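Local coordinates for glucosamine kinase (Streptacidiphilus jiangxiensis, PDB 6HWJ), which catalyses the magnesium- and ATP-dependent phosphorylation of D-glucosamine to D-glucosamine 6-phosphate, and acts to a lesser extent on glucose, at residues 4-9 with 33-38; 16-21 with 56-61; 79-84 with 108-113. One frame throughout, in Å; residues are numbered along the deposited sequence.

Contact 1 (4-9 with 33-38); sequences NWSELV and LRLDAL
The N-terminal helix packs on the first strand of an antiparallel sheet, with W5, S6 and V9 of its first turns meeting L33, L35 and L38. The axes of helix 5-9 and strand 34-38 approach to 7.1 Å and run at 143°, nearer antiparallel than parallel. At one end the isobutyl group of L38 lies over one face of the W5 indole: CD1 sits 3.9 Å from the centroid of the five-membered ring and 17° off its normal, a CH-pi contact. L38 CG stands anti to the backbone N (chi1 -170°), which carries the isobutyl group out to the ring, where the two side chains cross at about a right angle. L35 fills the middle; its CD2 touches W5 CB at 3.6 Å and lies beside the S6 backbone, while its CB faces V9 CB. Further on, V9 CG1 packs against L33 CB at 3.9 Å. The polar link between the segments is a water that donates to S6 O (2.8 Å) and accepts from L35 N. The helix start is fixed by a capping box: E7 N donates to N4 OD1 (2.7 Å), almost in line with the C=O bond, and N4 N donates to E7 OE2 (3.0 Å). R64 adds a cation-pi contact to W5. This is helix-on-sheet packing, the apolar side of helix 5-11 lying on the antiparallel sheet, where W5 also meets A46 and L62, and V9 meets V50.

Contact 2 (16-21 with 56-61); sequences LVLPSG and ARWTVP
L16 opens the contact with its backbone: its carbonyl O lies 3.7 Å from V60 CG1, while the L16 side chain approaches that methyl more loosely, with CG and CG1 4.4 Å apart. The next residue, V17, carries the centre. Its CA is the nearest of this segment to the CA of V60, at 5.8 Å, and its isopropyl group stands across the indole of W58 at about a right angle. The methyl CG2 takes the place between the backbone N and the carbonyl carbon, and from there it drops onto one ring face; it lies 3.7 Å from the centroid of the W58 five-membered ring and 15° off the normal, a CH-pi contact over the face. The other methyl, CG1, is shared between the two strand residues, reaching W58 CG at 3.9 Å and V60 CG2 at 4.0 Å. A water lies 2.8 Å from V17 O and also within hydrogen-bonding distance of T59 O, between the two backbones. L18 starts away from the strand, but its CD2 returns to the six-membered end of the indole, 4.1 Å from W58 CH2, at a slant that is neither face-on nor edge-on. From L18 to G21 the chain makes a type I beta turn, closed by the bond from G21 N to L18 O, and so leaves the strand. Beyond these segments, W58 NE1 donates to S52 OG, which helps to hold the rotation of the ring, and R137 makes a cation-pi contact with it. All five touching residues are buried, so this is a hydrophobic core in which a connecting segment packs over residues W58 and V60 of an antiparallel beta-sheet.

Contact 3 (79-84 with 108-113); sequences TAEHLV and PVTGER
E112 and E81 reach past each other, each carboxylate taking a backbone N-H from the opposite segment, and this exchange makes the tight part of the contact. E112 OE2 accepts from E81 N at 2.7 Å with an almost straight N-H...O angle of 172°, through the lone pair that points away from its other oxygen. The same oxygen stands 2.9 Å from A80 N and 3.4 Å from A80 CB, so it is set against the first turn of helix 79-88. E112 OE1 accepts from G76 N and G78 N just before the helix, and a water that donates to it also takes the N-H of T79. In return, E81 OE2 accepts from G111 N at 3.0 Å; the donor comes from above the carboxylate plane, 47° out of it. E81 reaches that far because its CG is anti to the backbone N (chi1 -177°) and the chain continues extended, its carboxylate lying alongside T110 CB and CG2. Toward P108 the packing slackens: V84 CG1 and V109 CG2 are 4.2 Å apart, and a water spans the backbones, donating to E81 O and to V109 O (2.7 Å). T110 and G111, although they pack on or bond to E81, are exposed to solvent, whereas A80 and V84 are buried against V132 on strand 130-134 of the six-stranded sheet that strand 112-115 borders. That strand also carries K133, inferred to bind ATP, about 9 Å from A80 between side chains. The OE2 atoms of E81 and E112 lie 4.7 Å apart, and the surrounding N-H donors would probably ease their mutual repulsion.

From the N terminus, contact 1 closes the first loop, bringing strand 34-42 back to helix 5-11. Contact 2 begins inside that loop, at 16-21, and ends beyond it on strand 57-65, so the two cross along the chain. They also touch in space: L33 CD1 packs on L16 CB at 3.8 Å, and both reach the same antiparallel sheet. Contact 3 follows in series, closing a separate loop between helix 79-88 and the start of strand 112-115, an edge strand of the six-stranded sheet. It meets contact 2 where P61 CB lies 4.0 Å from T79 CG2, which sets the first turn of helix 79-88 against strand 57-65 of the first sheet; contact 1 does not touch it.

Contact 1 (4-9 with 33-38)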
loop_
_atom_site.group_PDB
_atom_site.type_symbol
_atom_site.label_atom_id
_atom_site.label_comp_id
_atom_site.label_asym_id
_atom_site.label_seq_id
_atom_site.Cartn_x
_atom_site.Cartn_y
_atom_site.Cartn_z
ATOM N N ASN A 4 -32.617 -17.526 10.863
ATOM C CA ASN A 4 -31.993 -16.686 9.866
ATOM C C ASN A 4 -30.536 -16.436 10.263
ATOM O O ASN A 4 -30.088 -16.790 11.360
ATOM C CB ASN A 4 -32.762 -15.381 9.703
ATOM C CG ASN A 4 -32.875 -14.609 10.991
ATOM O OD1 ASN A 4 -32.001 -14.672 11.848
ATOM N ND2 ASN A 4 -33.965 -13.874 11.136
ATOM N N TRP A 5 -29.793 -15.821 9.347
ATOM C CA TRP A 5 -28.392 -15.536 9.622
ATOM C C TRP A 5 -28.235 -14.667 10.862
ATOM O O TRP A 5 -27.288 -14.849 11.632
ATOM C CB TRP A 5 -27.758 -14.854 8.416
ATOM C CG TRP A 5 -27.506 -15.742 7.239
ATOM C CD1 TRP A 5 -28.270 -15.843 6.113
ATOM C CD2 TRP A 5 -26.402 -16.634 7.052
ATOM N NE1 TRP A 5 -27.705 -16.721 5.246
ATOM C CE2 TRP A 5 -26.557 -17.225 5.790
ATOM C CE3 TRP A 5 -25.298 -16.988 7.830
ATOM C CZ2 TRP A 5 -25.659 -18.160 5.284
ATOM C CZ3 TRP A 5 -24.406 -17.907 7.327
ATOM C CH2 TRP A 5 -24.592 -18.487 6.069
ATOM N N SER A 6 -29.154 -13.714 11.072
ATOM C CA SER A 6 -29.060 -12.827 12.225
ATOM C C SER A 6 -29.109 -13.606 13.532
ATOM O O SER A 6 -28.330 -13.340 14.451
ATOM C CB SER A 6 -30.194 -11.788 12.200
ATOM O OG SER A 6 -30.160 -11.039 10.992
ATOM N N GLU A 7 -30.044 -14.551 13.642
ATOM C CA GLU A 7 -30.171 -15.341 14.861
ATOM C C GLU A 7 -28.974 -16.258 15.059
ATOM O O GLU A 7 -28.542 -16.489 16.192
ATOM C CB GLU A 7 -31.450 -16.178 14.825
ATOM C CG GLU A 7 -32.741 -15.393 14.757
ATOM C CD GLU A 7 -33.940 -16.303 14.509
ATOM O OE1 GLU A 7 -34.756 -16.494 15.439
ATOM O OE2 GLU A 7 -34.054 -16.845 13.387
ATOM N N LEU A 8 -28.439 -16.820 13.976
ATOM C CA LEU A 8 -27.253 -17.657 14.106
ATOM C C LEU A 8 -26.068 -16.841 14.612
ATOM O O LEU A 8 -25.308 -17.303 15.466
ATOM C CB LEU A 8 -26.914 -18.318 12.766
ATOM C CG LEU A 8 -27.806 -19.480 12.315
ATOM C CD1 LEU A 8 -27.426 -19.884 10.888
ATOM C CD2 LEU A 8 -27.714 -20.690 13.249
ATOM N N VAL A 9 -25.883 -15.627 14.087
ATOM C CA VAL A 9 -24.733 -14.828 14.501
ATOM C C VAL A 9 -24.923 -14.335 15.930
ATOM O O VAL A 9 -23.987 -14.346 16.737
ATOM C CB VAL A 9 -24.508 -13.667 13.516
ATOM C CG1 VAL A 9 -23.414 -12.743 14.008
ATOM C CG2 VAL A 9 -24.135 -14.210 12.132
ATOM N N LEU A 33 -22.797 -10.972 19.661
ATOM C CA LEU A 33 -22.588 -10.404 18.349
ATOM C C LEU A 33 -23.916 -9.955 17.738
ATOM O O LEU A 33 -24.983 -10.450 18.086
ATOM C CB LEU A 33 -21.938 -11.428 17.417
ATOM C CG LEU A 33 -20.626 -12.090 17.841
ATOM C CD1 LEU A 33 -20.151 -13.042 16.724
ATOM C CD2 LEU A 33 -19.553 -11.044 18.126
ATOM N N ARG A 34 -23.828 -9.013 16.809
ATOM C CA ARG A 34 -24.989 -8.553 16.059
ATOM C C ARG A 34 -24.633 -8.483 14.581
ATOM O O ARG A 34 -23.605 -7.909 14.208
ATOM C CB ARG A 34 -25.466 -7.179 16.547
ATOM C CG ARG A 34 -26.817 -6.764 15.976
ATOM C CD ARG A 34 -27.221 -5.369 16.437
ATOM N NE ARG A 34 -26.371 -4.338 15.850
ATOM C CZ ARG A 34 -26.439 -3.046 16.153
ATOM N NH1 ARG A 34 -25.624 -2.182 15.561
ATOM N NH2 ARG A 34 -27.320 -2.616 17.047
ATOM N N LEU A 35 -25.487 -9.047 13.744
ATOM C CA LEU A 35 -25.285 -9.034 12.307
ATOM C C LEU A 35 -25.859 -7.738 11.736
ATOM O O LEU A 35 -27.064 -7.493 11.829
ATOM C CB LEU A 35 -25.937 -10.254 11.671
ATOM C CG LEU A 35 -25.739 -10.472 10.176
ATOM C CD1 LEU A 35 -24.246 -10.583 9.841
ATOM C CD2 LEU A 35 -26.481 -11.735 9.735
ATOM N N ASP A 36 -24.991 -6.909 11.159
ATOM C CA ASP A 36 -25.416 -5.640 10.574
ATOM C C ASP A 36 -25.790 -5.771 9.104
ATOM O O ASP A 36 -26.645 -5.020 8.612
ATOM C CB ASP A 36 -24.309 -4.593 10.715
ATOM C CG ASP A 36 -24.249 -3.981 12.107
ATOM O OD1 ASP A 36 -25.190 -4.189 12.905
ATOM O OD2 ASP A 36 -23.256 -3.291 12.400
ATOM N N ALA A 37 -25.156 -6.689 8.379
ATOM C CA ALA A 37 -25.420 -6.851 6.955
ATOM C C ALA A 37 -24.915 -8.217 6.543
ATOM O O ALA A 37 -23.956 -8.736 7.122
ATOM C CB ALA A 37 -24.736 -5.747 6.130
ATOM N N LEU A 38 -25.554 -8.787 5.519
ATOM C CA LEU A 38 -25.296 -10.173 5.128
ATOM C C LEU A 38 -25.470 -10.305 3.622
ATOM O O LEU A 38 -26.549 -10.014 3.088
ATOM C CB LEU A 38 -26.252 -11.102 5.878
ATOM C CG LEU A 38 -26.033 -12.620 5.833
ATOM C CD1 LEU A 38 -26.281 -13.175 4.429
ATOM C CD2 LEU A 38 -24.636 -12.952 6.329
HETATM O O HOH W 1 -27.605 -10.649 14.775
#

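Contact 2 (16-21 with 56-61)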
loop_
_atom_site.group_PDB
_atom_site.type_symbol
_atom_site.label_atom_id
_atom_site.label_comp_id
_atom_site.label_asym_id
_atom_site.label_seq_id
_atom_site.Cartn_x
_atom_site.Cartn_y
_atom_site.Cartn_z
ATOM N N LEU A 16 -16.370 -15.964 16.720
ATOM C CA LEU A 16 -16.710 -16.099 15.313
ATOM C C LEU A 16 -15.975 -15.082 14.449
ATOM O O LEU A 16 -15.552 -15.400 13.335
ATOM C CB LEU A 16 -18.220 -15.937 15.150
ATOM C CG LEU A 16 -18.819 -16.062 13.748
ATOM C CD1 LEU A 16 -18.752 -17.505 13.264
ATOM C CD2 LEU A 16 -20.252 -15.564 13.764
ATOM N N VAL A 17 -15.808 -13.846 14.941
ATOM C CA VAL A 17 -15.261 -12.793 14.088
ATOM C C VAL A 17 -13.750 -12.884 13.904
ATOM O O VAL A 17 -13.189 -12.111 13.111
ATOM C CB VAL A 17 -15.591 -11.380 14.629
ATOM C CG1 VAL A 17 -17.099 -11.198 14.841
ATOM C CG2 VAL A 17 -14.844 -11.122 15.920
ATOM N N LEU A 18 -13.057 -13.834 14.593
ATOM C CA LEU A 18 -11.587 -13.845 14.577
ATOM C C LEU A 18 -11.039 -14.843 13.560
ATOM O O LEU A 18 -11.409 -16.037 13.600
ATOM C CB LEU A 18 -11.055 -14.194 15.967
ATOM C CG LEU A 18 -11.338 -13.170 17.064
ATOM C CD1 LEU A 18 -10.852 -13.683 18.418
ATOM C CD2 LEU A 18 -10.693 -11.838 16.753
ATOM N N PRO A 19 -10.133 -14.427 12.667
ATOM C CA PRO A 19 -9.537 -15.402 11.739
ATOM C C PRO A 19 -8.805 -16.536 12.437
ATOM O O PRO A 19 -8.935 -17.702 12.028
ATOM C CB PRO A 19 -8.571 -14.546 10.902
ATOM C CG PRO A 19 -9.069 -13.167 11.034
ATOM C CD PRO A 19 -9.641 -13.064 12.412
ATOM N N SER A 20 -8.034 -16.232 13.475
ATOM C CA SER A 20 -7.265 -17.239 14.192
ATOM C C SER A 20 -8.073 -17.937 15.286
ATOM O O SER A 20 -7.498 -18.681 16.086
ATOM C CB SER A 20 -6.007 -16.610 14.801
ATOM O OG SER A 20 -6.337 -15.583 15.725
ATOM N N GLY A 21 -9.387 -17.707 15.341
ATOM C CA GLY A 21 -10.238 -18.421 16.269
ATOM C C GLY A 21 -10.230 -17.835 17.665
ATOM O O GLY A 21 -9.606 -16.812 17.958
ATOM N N ALA A 56 -17.065 -2.702 17.854
ATOM C CA ALA A 56 -16.122 -3.022 16.794
ATOM C C ALA A 56 -16.820 -3.796 15.676
ATOM O O ALA A 56 -17.639 -4.679 15.933
ATOM C CB ALA A 56 -14.958 -3.838 17.336
ATOM N N ARG A 57 -16.500 -3.449 14.435
ATOM C CA ARG A 57 -17.119 -4.049 13.259
ATOM C C ARG A 57 -16.126 -4.947 12.547
ATOM O O ARG A 57 -14.923 -4.673 12.524
ATOM C CB ARG A 57 -17.622 -2.996 12.273
ATOM C CG ARG A 57 -18.818 -2.222 12.741
ATOM C CD ARG A 57 -19.608 -1.680 11.542
ATOM N NE ARG A 57 -18.784 -0.878 10.639
ATOM C CZ ARG A 57 -19.208 -0.390 9.476
ATOM N NH1 ARG A 57 -18.389 0.324 8.718
ATOM N NH2 ARG A 57 -20.446 -0.622 9.068
ATOM N N TRP A 58 -16.651 -6.010 11.930
ATOM C CA TRP A 58 -15.823 -7.056 11.361
ATOM C C TRP A 58 -16.416 -7.576 10.057
ATOM O O TRP A 58 -17.632 -7.721 9.938
ATOM C CB TRP A 58 -15.700 -8.256 12.333
ATOM C CG TRP A 58 -15.306 -7.890 13.733
ATOM C CD1 TRP A 58 -16.124 -7.385 14.719
ATOM C CD2 TRP A 58 -14.010 -8.020 14.312
ATOM N NE1 TRP A 58 -15.404 -7.203 15.872
ATOM C CE2 TRP A 58 -14.103 -7.575 15.647
ATOM C CE3 TRP A 58 -12.770 -8.454 13.826
ATOM C CZ2 TRP A 58 -12.999 -7.548 16.506
ATOM C CZ3 TRP A 58 -11.680 -8.440 14.691
ATOM C CH2 TRP A 58 -11.801 -7.989 16.005
ATOM N N THR A 59 -15.554 -7.883 9.100
ATOM C CA THR A 59 -15.933 -8.670 7.928
ATOM C C THR A 59 -15.733 -10.129 8.287
ATOM O O THR A 59 -14.631 -10.519 8.681
ATOM C CB THR A 59 -15.095 -8.327 6.701
ATOM O OG1 THR A 59 -15.223 -6.937 6.411
ATOM C CG2 THR A 59 -15.536 -9.154 5.472
ATOM N N VAL A 60 -16.781 -10.932 8.135
ATOM C CA VAL A 60 -16.679 -12.336 8.511
ATOM C C VAL A 60 -17.169 -13.213 7.371
ATOM O O VAL A 60 -18.365 -13.164 7.042
ATOM C CB VAL A 60 -17.481 -12.633 9.791
ATOM C CG1 VAL A 60 -17.158 -14.048 10.251
ATOM C CG2 VAL A 60 -17.161 -11.613 10.888
ATOM N N PRO A 61 -16.303 -14.026 6.749
ATOM C CA PRO A 61 -16.808 -15.059 5.848
ATOM C C PRO A 61 -17.455 -16.153 6.668
ATOM O O PRO A 61 -16.850 -16.683 7.603
ATOM C CB PRO A 61 -15.547 -15.551 5.114
ATOM C CG PRO A 61 -14.455 -15.362 6.125
ATOM C CD PRO A 61 -14.839 -14.121 6.932
HETATM O O HOH W 2 -13.452 -12.339 10.308
#

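Contact 3 (79-84 with 108-113)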
loop_
_atom_site.group_PDB
_atom_site.type_symbol
_atom_site.label_atom_id
_atom_site.label_comp_id
_atom_site.label_asym_id
_atom_site.label_seq_id
_atom_site.Cartn_x
_atom_site.Cartn_y
_atom_site.Cartn_z
ATOM N N THR A 79 -16.015 -20.872 0.769
ATOM C CA THR A 79 -16.652 -19.556 0.818
ATOM C C THR A 79 -15.953 -18.558 -0.103
ATOM O O THR A 79 -16.618 -17.747 -0.757
ATOM C CB THR A 79 -16.677 -19.032 2.254
ATOM O OG1 THR A 79 -17.357 -19.961 3.106
ATOM C CG2 THR A 79 -17.397 -17.696 2.302
ATOM N N ALA A 80 -14.622 -18.603 -0.158
ATOM C CA ALA A 80 -13.880 -17.782 -1.108
ATOM C C ALA A 80 -14.227 -18.184 -2.531
ATOM O O ALA A 80 -14.403 -17.336 -3.404
ATOM C CB ALA A 80 -12.376 -17.926 -0.866
ATOM N N GLU A 81 -14.329 -19.489 -2.773
ATOM C CA GLU A 81 -14.821 -20.014 -4.036
ATOM C C GLU A 81 -16.178 -19.444 -4.387
ATOM O O GLU A 81 -16.417 -19.067 -5.542
ATOM C CB GLU A 81 -14.875 -21.550 -3.916
ATOM C CG GLU A 81 -15.286 -22.296 -5.096
ATOM C CD GLU A 81 -15.208 -23.804 -4.824
ATOM O OE1 GLU A 81 -16.231 -24.489 -5.020
ATOM O OE2 GLU A 81 -14.127 -24.264 -4.381
ATOM N N HIS A 82 -17.094 -19.385 -3.408
ATOM C CA HIS A 82 -18.432 -18.879 -3.692
ATOM C C HIS A 82 -18.436 -17.368 -3.915
ATOM O O HIS A 82 -19.271 -16.852 -4.668
ATOM C CB HIS A 82 -19.385 -19.254 -2.562
ATOM C CG HIS A 82 -19.862 -20.673 -2.641
ATOM N ND1 HIS A 82 -19.016 -21.751 -2.455
ATOM C CD2 HIS A 82 -21.072 -21.197 -2.958
ATOM C CE1 HIS A 82 -19.691 -22.875 -2.627
ATOM N NE2 HIS A 82 -20.938 -22.566 -2.941
ATOM N N LEU A 83 -17.528 -16.641 -3.277
ATOM C CA LEU A 83 -17.407 -15.220 -3.593
ATOM C C LEU A 83 -16.955 -15.033 -5.041
ATOM O O LEU A 83 -17.504 -14.200 -5.770
ATOM C CB LEU A 83 -16.434 -14.546 -2.634
ATOM C CG LEU A 83 -16.173 -13.056 -2.952
ATOM C CD1 LEU A 83 -17.402 -12.227 -2.660
ATOM C CD2 LEU A 83 -14.989 -12.535 -2.167
ATOM N N VAL A 84 -15.970 -15.808 -5.472
ATOM C CA VAL A 84 -15.506 -15.715 -6.852
ATOM C C VAL A 84 -16.632 -16.070 -7.819
ATOM O O VAL A 84 -16.820 -15.404 -8.837
ATOM C CB VAL A 84 -14.281 -16.610 -7.056
ATOM C CG1 VAL A 84 -13.879 -16.633 -8.520
ATOM C CG2 VAL A 84 -13.129 -16.097 -6.181
ATOM N N PRO A 108 -15.445 -18.464 -12.524
ATOM C CA PRO A 108 -15.855 -19.237 -11.341
ATOM C C PRO A 108 -14.911 -20.403 -11.052
ATOM O O PRO A 108 -15.307 -21.575 -11.051
ATOM C CB PRO A 108 -17.267 -19.704 -11.731
ATOM C CG PRO A 108 -17.185 -19.881 -13.251
ATOM C CD PRO A 108 -16.270 -18.770 -13.721
ATOM N N VAL A 109 -13.640 -20.082 -10.787
ATOM C CA VAL A 109 -12.664 -21.137 -10.484
ATOM C C VAL A 109 -12.918 -21.706 -9.093
ATOM O O VAL A 109 -13.563 -21.083 -8.230
ATOM C CB VAL A 109 -11.220 -20.615 -10.614
ATOM C CG1 VAL A 109 -10.936 -20.197 -12.059
ATOM C CG2 VAL A 109 -10.962 -19.460 -9.645
ATOM N N THR A 110 -12.387 -22.908 -8.867
ATOM C CA THR A 110 -12.703 -23.696 -7.682
ATOM C C THR A 110 -11.422 -24.230 -7.064
ATOM O O THR A 110 -10.382 -24.297 -7.710
ATOM C CB THR A 110 -13.630 -24.884 -8.016
ATOM O OG1 THR A 110 -13.041 -25.656 -9.065
ATOM C CG2 THR A 110 -14.996 -24.397 -8.474
ATOM N N GLY A 111 -11.521 -24.634 -5.810
ATOM C CA GLY A 111 -10.377 -25.144 -5.073
ATOM C C GLY A 111 -9.716 -24.044 -4.265
ATOM O O GLY A 111 -9.348 -23.004 -4.813
ATOM N N GLU A 112 -9.565 -24.248 -2.969
ATOM C CA GLU A 112 -9.063 -23.211 -2.087
ATOM C C GLU A 112 -7.799 -23.664 -1.383
ATOM O O GLU A 112 -7.672 -24.835 -1.003
ATOM C CB GLU A 112 -10.114 -22.825 -1.031
ATOM C CG GLU A 112 -11.344 -22.167 -1.608
ATOM C CD GLU A 112 -12.372 -21.816 -0.551
ATOM O OE1 GLU A 112 -12.187 -22.219 0.627
ATOM O OE2 GLU A 112 -13.366 -21.153 -0.897
ATOM N N ARG A 113 -6.878 -22.726 -1.195
ATOM C CA ARG A 113 -5.649 -22.982 -0.452
ATOM C C ARG A 113 -5.278 -21.718 0.308
ATOM O O ARG A 113 -5.138 -20.649 -0.295
ATOM C CB ARG A 113 -4.529 -23.410 -1.409
ATOM C CG ARG A 113 -3.178 -23.593 -0.746
ATOM C CD ARG A 113 -2.178 -24.266 -1.694
ATOM N NE ARG A 113 -1.859 -23.462 -2.869
ATOM C CZ ARG A 113 -0.920 -22.516 -2.904
ATOM N NH1 ARG A 113 -0.682 -21.853 -4.030
ATOM N NH2 ARG A 113 -0.216 -22.228 -1.819
HETATM O O HOH W 3 -13.454 -20.745 2.422
HETATM O O HOH W 4 -16.063 -20.112 -8.088
#